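Local coordinates for protein diketoreductase (Acinetobacter baylyi, PDB 4E12) that reduces dicarbonyl compounds with NADH and probably acts as a (3S)-3-hydroxyacyl-CoA dehydrogenase in fatty acid beta-oxidation, at residues L197-L208 against K230-I238. Sequence-based numbering, arbitrary orientation.
Sequences LVPLLDAAAELL and KGPFEIFDI
The F236 ring takes L201 on one face. L201 CD2 stands 4.2 Å from the ring centroid and 13° off its normal, a CH-pi contact. L201 CB lies above the rim on the same side, 3.4 Å from F236 CZ. L201 CG lies anti to its carbonyl carbon (chi1 -59°); with CD1 extended along the chain, CD2 lies over the ring. That methyl also reaches I235 CG2 and the backbone O of P232. The F233 ring presents its edge to the helix backbone: A204 O lies near the ring plane, 3.4 Å from F233 CZ. L208 comes to this ring obliquely, with CD2 3.5 Å from F233 CE1. Beside the aromatic contacts the helices close on a small pair: A204 CB is 3.3 Å from P232 CB, tighter than usual for two carbons. L197 CD1 and L200 CG extend the apolar surface to I235 and P232. No hydrogen bond joins the segments. G231 is the N-cap of its helix, and its N bonds E234 OE1 at 2.7 Å. The two helix axes come within 9.9 Å and cross at -112°. The contact lies inside the helical C-terminal domain. Helix 215-226 touches L200, P232 and F233, while F258 of helix 253-267 packs on A205 and F236. W222 of the second subunit packs on L197 and L200, so helix 193-209 also faces the dimer interface.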
loop_
_atom_site.group_PDB
_atom_site.type_symbol
_atom_site.label_atom_id
_atom_site.label_comp_id
_atom_site.label_asym_id
_atom_site.label_seq_id
_atom_site.Cartn_x
_atom_site.Cartn_y
_atom_site.Cartn_z
ATOM N N LEU A 197 -3.883 -4.490 2.971
ATOM C CA LEU A 197 -2.503 -4.922 2.919
ATOM C C LEU A 197 -2.268 -6.140 2.037
ATOM O O LEU A 197 -1.277 -6.183 1.310
ATOM C CB LEU A 197 -1.973 -5.188 4.321
ATOM C CG LEU A 197 -0.506 -5.560 4.406
ATOM C CD1 LEU A 197 0.379 -4.396 3.959
ATOM C CD2 LEU A 197 -0.207 -5.960 5.836
ATOM N N VAL A 198 -3.141 -7.142 2.090
ATOM C CA VAL A 198 -2.888 -8.347 1.305
ATOM C C VAL A 198 -2.763 -8.042 -0.184
ATOM O O VAL A 198 -1.874 -8.579 -0.844
ATOM C CB VAL A 198 -3.928 -9.458 1.591
ATOM C CG1 VAL A 198 -3.817 -10.571 0.547
ATOM C CG2 VAL A 198 -3.665 -10.017 2.986
ATOM N N PRO A 199 -3.646 -7.186 -0.744
ATOM C CA PRO A 199 -3.482 -6.907 -2.178
ATOM C C PRO A 199 -2.146 -6.264 -2.569
ATOM O O PRO A 199 -1.568 -6.564 -3.623
ATOM C CB PRO A 199 -4.701 -6.033 -2.512
ATOM C CG PRO A 199 -5.724 -6.448 -1.513
ATOM C CD PRO A 199 -4.949 -6.707 -0.237
ATOM N N LEU A 200 -1.635 -5.400 -1.701
ATOM C CA LEU A 200 -0.317 -4.802 -1.917
ATOM C C LEU A 200 0.797 -5.873 -1.884
ATOM O O LEU A 200 1.656 -5.937 -2.774
ATOM C CB LEU A 200 -0.061 -3.731 -0.845
ATOM C CG LEU A 200 1.310 -3.070 -0.885
ATOM C CD1 LEU A 200 1.523 -2.452 -2.282
ATOM C CD2 LEU A 200 1.396 -2.024 0.242
ATOM N N LEU A 201 0.759 -6.731 -0.871
ATOM C CA LEU A 201 1.779 -7.763 -0.729
ATOM C C LEU A 201 1.684 -8.817 -1.832
ATOM O O LEU A 201 2.722 -9.294 -2.288
ATOM C CB LEU A 201 1.732 -8.422 0.648
ATOM C CG LEU A 201 1.936 -7.488 1.839
ATOM C CD1 LEU A 201 1.864 -8.282 3.138
ATOM C CD2 LEU A 201 3.272 -6.758 1.741
ATOM N N ASP A 202 0.464 -9.188 -2.231
ATOM C CA ASP A 202 0.273 -10.096 -3.374
ATOM C C ASP A 202 0.842 -9.505 -4.651
ATOM O O ASP A 202 1.416 -10.225 -5.474
ATOM C CB ASP A 202 -1.207 -10.405 -3.616
ATOM C CG ASP A 202 -1.796 -11.319 -2.568
ATOM O OD1 ASP A 202 -1.034 -11.834 -1.720
ATOM O OD2 ASP A 202 -3.023 -11.527 -2.601
ATOM N N ALA A 203 0.658 -8.199 -4.840
ATOM C CA ALA A 203 1.197 -7.541 -6.030
ATOM C C ALA A 203 2.724 -7.557 -6.027
ATOM O O ALA A 203 3.354 -7.803 -7.055
ATOM C CB ALA A 203 0.702 -6.103 -6.114
ATOM N N ALA A 204 3.336 -7.253 -4.893
ATOM C CA ALA A 204 4.801 -7.262 -4.811
ATOM C C ALA A 204 5.350 -8.678 -5.073
ATOM O O ALA A 204 6.355 -8.868 -5.774
ATOM C CB ALA A 204 5.243 -6.772 -3.430
ATOM N N ALA A 205 4.699 -9.664 -4.475
ATOM C CA ALA A 205 5.157 -11.038 -4.592
ATOM C C ALA A 205 5.113 -11.510 -6.049
ATOM O O ALA A 205 6.044 -12.172 -6.517
ATOM C CB ALA A 205 4.343 -11.952 -3.695
ATOM N N GLU A 206 4.043 -11.166 -6.758
ATOM C CA GLU A 206 3.941 -11.473 -8.188
ATOM C C GLU A 206 5.086 -10.847 -8.985
ATOM O O GLU A 206 5.695 -11.508 -9.830
ATOM C CB GLU A 206 2.599 -10.993 -8.750
ATOM C CG GLU A 206 2.427 -11.215 -10.253
ATOM C CD GLU A 206 3.199 -10.215 -11.121
ATOM O OE1 GLU A 206 3.603 -10.579 -12.244
ATOM O OE2 GLU A 206 3.390 -9.058 -10.696
ATOM N N LEU A 207 5.382 -9.578 -8.738
ATOM C CA LEU A 207 6.526 -8.943 -9.402
ATOM C C LEU A 207 7.815 -9.698 -9.100
ATOM O O LEU A 207 8.686 -9.824 -9.964
ATOM C CB LEU A 207 6.720 -7.505 -8.922
ATOM C CG LEU A 207 5.610 -6.489 -9.174
ATOM C CD1 LEU A 207 5.999 -5.166 -8.497
ATOM C CD2 LEU A 207 5.456 -6.322 -10.685
ATOM N N LEU A 208 7.976 -10.172 -7.866
ATOM C CA LEU A 208 9.213 -10.877 -7.538
ATOM C C LEU A 208 9.220 -12.228 -8.227
ATOM O O LEU A 208 10.183 -12.588 -8.910
ATOM C CB LEU A 208 9.362 -11.091 -6.031
ATOM C CG LEU A 208 10.611 -11.864 -5.570
ATOM C CD1 LEU A 208 11.909 -11.192 -6.036
ATOM C CD2 LEU A 208 10.581 -12.017 -4.056
ATOM N N LYS A 230 8.282 1.876 4.704
ATOM C CA LYS A 230 8.775 0.525 4.427
ATOM C C LYS A 230 8.035 -0.035 3.212
ATOM O O LYS A 230 6.827 0.173 3.060
ATOM C CB LYS A 230 8.550 -0.394 5.626
ATOM C CG LYS A 230 9.301 0.045 6.902
ATOM C CD LYS A 230 8.965 -0.841 8.065
ATOM C CE LYS A 230 9.663 -0.339 9.327
ATOM N NZ LYS A 230 11.129 -0.234 9.091
ATOM N N GLY A 231 8.761 -0.731 2.348
ATOM C CA GLY A 231 8.122 -1.362 1.206
ATOM C C GLY A 231 7.589 -2.756 1.509
ATOM O O GLY A 231 7.828 -3.302 2.592
ATOM N N PRO A 232 6.859 -3.372 0.562
ATOM C CA PRO A 232 6.299 -4.708 0.767
ATOM C C PRO A 232 7.216 -5.755 1.373
ATOM O O PRO A 232 6.778 -6.563 2.194
ATOM C CB PRO A 232 5.793 -5.101 -0.626
ATOM C CG PRO A 232 5.493 -3.779 -1.276
ATOM C CD PRO A 232 6.573 -2.854 -0.786
ATOM N N PHE A 233 8.476 -5.781 0.968
ATOM C CA PHE A 233 9.319 -6.877 1.441
ATOM C C PHE A 233 9.838 -6.623 2.849
ATOM O O PHE A 233 9.991 -7.553 3.646
ATOM C CB PHE A 233 10.376 -7.254 0.395
ATOM C CG PHE A 233 9.760 -7.827 -0.857
ATOM C CD1 PHE A 233 9.442 -9.184 -0.918
ATOM C CD2 PHE A 233 9.484 -7.022 -1.959
ATOM C CE1 PHE A 233 8.859 -9.728 -2.065
ATOM C CE2 PHE A 233 8.895 -7.565 -3.106
ATOM C CZ PHE A 233 8.589 -8.908 -3.159
ATOM N N GLU A 234 10.048 -5.354 3.168
ATOM C CA GLU A 234 10.360 -4.985 4.540
ATOM C C GLU A 234 9.173 -5.381 5.410
ATOM O O GLU A 234 9.351 -5.900 6.512
ATOM C CB GLU A 234 10.589 -3.485 4.625
ATOM C CG GLU A 234 11.709 -3.008 3.761
ATOM C CD GLU A 234 11.900 -1.530 3.892
ATOM O OE1 GLU A 234 11.362 -0.792 3.047
ATOM O OE2 GLU A 234 12.571 -1.109 4.854
ATOM N N ILE A 235 7.966 -5.134 4.903
ATOM C CA ILE A 235 6.729 -5.535 5.583
ATOM C C ILE A 235 6.632 -7.051 5.720
ATOM O O ILE A 235 6.281 -7.530 6.799
ATOM C CB ILE A 235 5.464 -4.969 4.880
ATOM C CG1 ILE A 235 5.483 -3.438 4.931
ATOM C CG2 ILE A 235 4.191 -5.559 5.489
ATOM C CD1 ILE A 235 4.303 -2.756 4.240
ATOM N N PHE A 236 6.933 -7.819 4.665
ATOM C CA PHE A 236 6.975 -9.295 4.789
ATOM C C PHE A 236 7.885 -9.779 5.917
ATOM O O PHE A 236 7.561 -10.742 6.624
ATOM C CB PHE A 236 7.462 -9.982 3.496
ATOM C CG PHE A 236 6.386 -10.199 2.466
ATOM C CD1 PHE A 236 6.522 -9.687 1.174
ATOM C CD2 PHE A 236 5.240 -10.922 2.788
ATOM C CE1 PHE A 236 5.518 -9.897 0.204
ATOM C CE2 PHE A 236 4.228 -11.141 1.831
ATOM C CZ PHE A 236 4.371 -10.623 0.534
ATOM N N ASP A 237 9.050 -9.164 6.046
ATOM C CA ASP A 237 9.957 -9.522 7.145
ATOM C C ASP A 237 9.311 -9.292 8.519
ATOM O O ASP A 237 9.500 -10.083 9.441
ATOM C CB ASP A 237 11.293 -8.779 7.058
ATOM C CG ASP A 237 12.199 -9.304 5.954
ATOM O OD1 ASP A 237 11.937 -10.393 5.411
ATOM O OD2 ASP A 237 13.195 -8.623 5.636
ATOM N N ILE A 238 8.557 -8.212 8.652
ATOM C CA ILE A 238 7.882 -7.892 9.901
ATOM C C ILE A 238 6.746 -8.860 10.201
ATOM O O ILE A 238 6.613 -9.334 11.333
ATOM C CB ILE A 238 7.372 -6.441 9.869
ATOM C CG1 ILE A 238 8.575 -5.503 9.840
ATOM C CG2 ILE A 238 6.445 -6.183 11.041
ATOM C CD1 ILE A 238 8.254 -4.087 9.566
#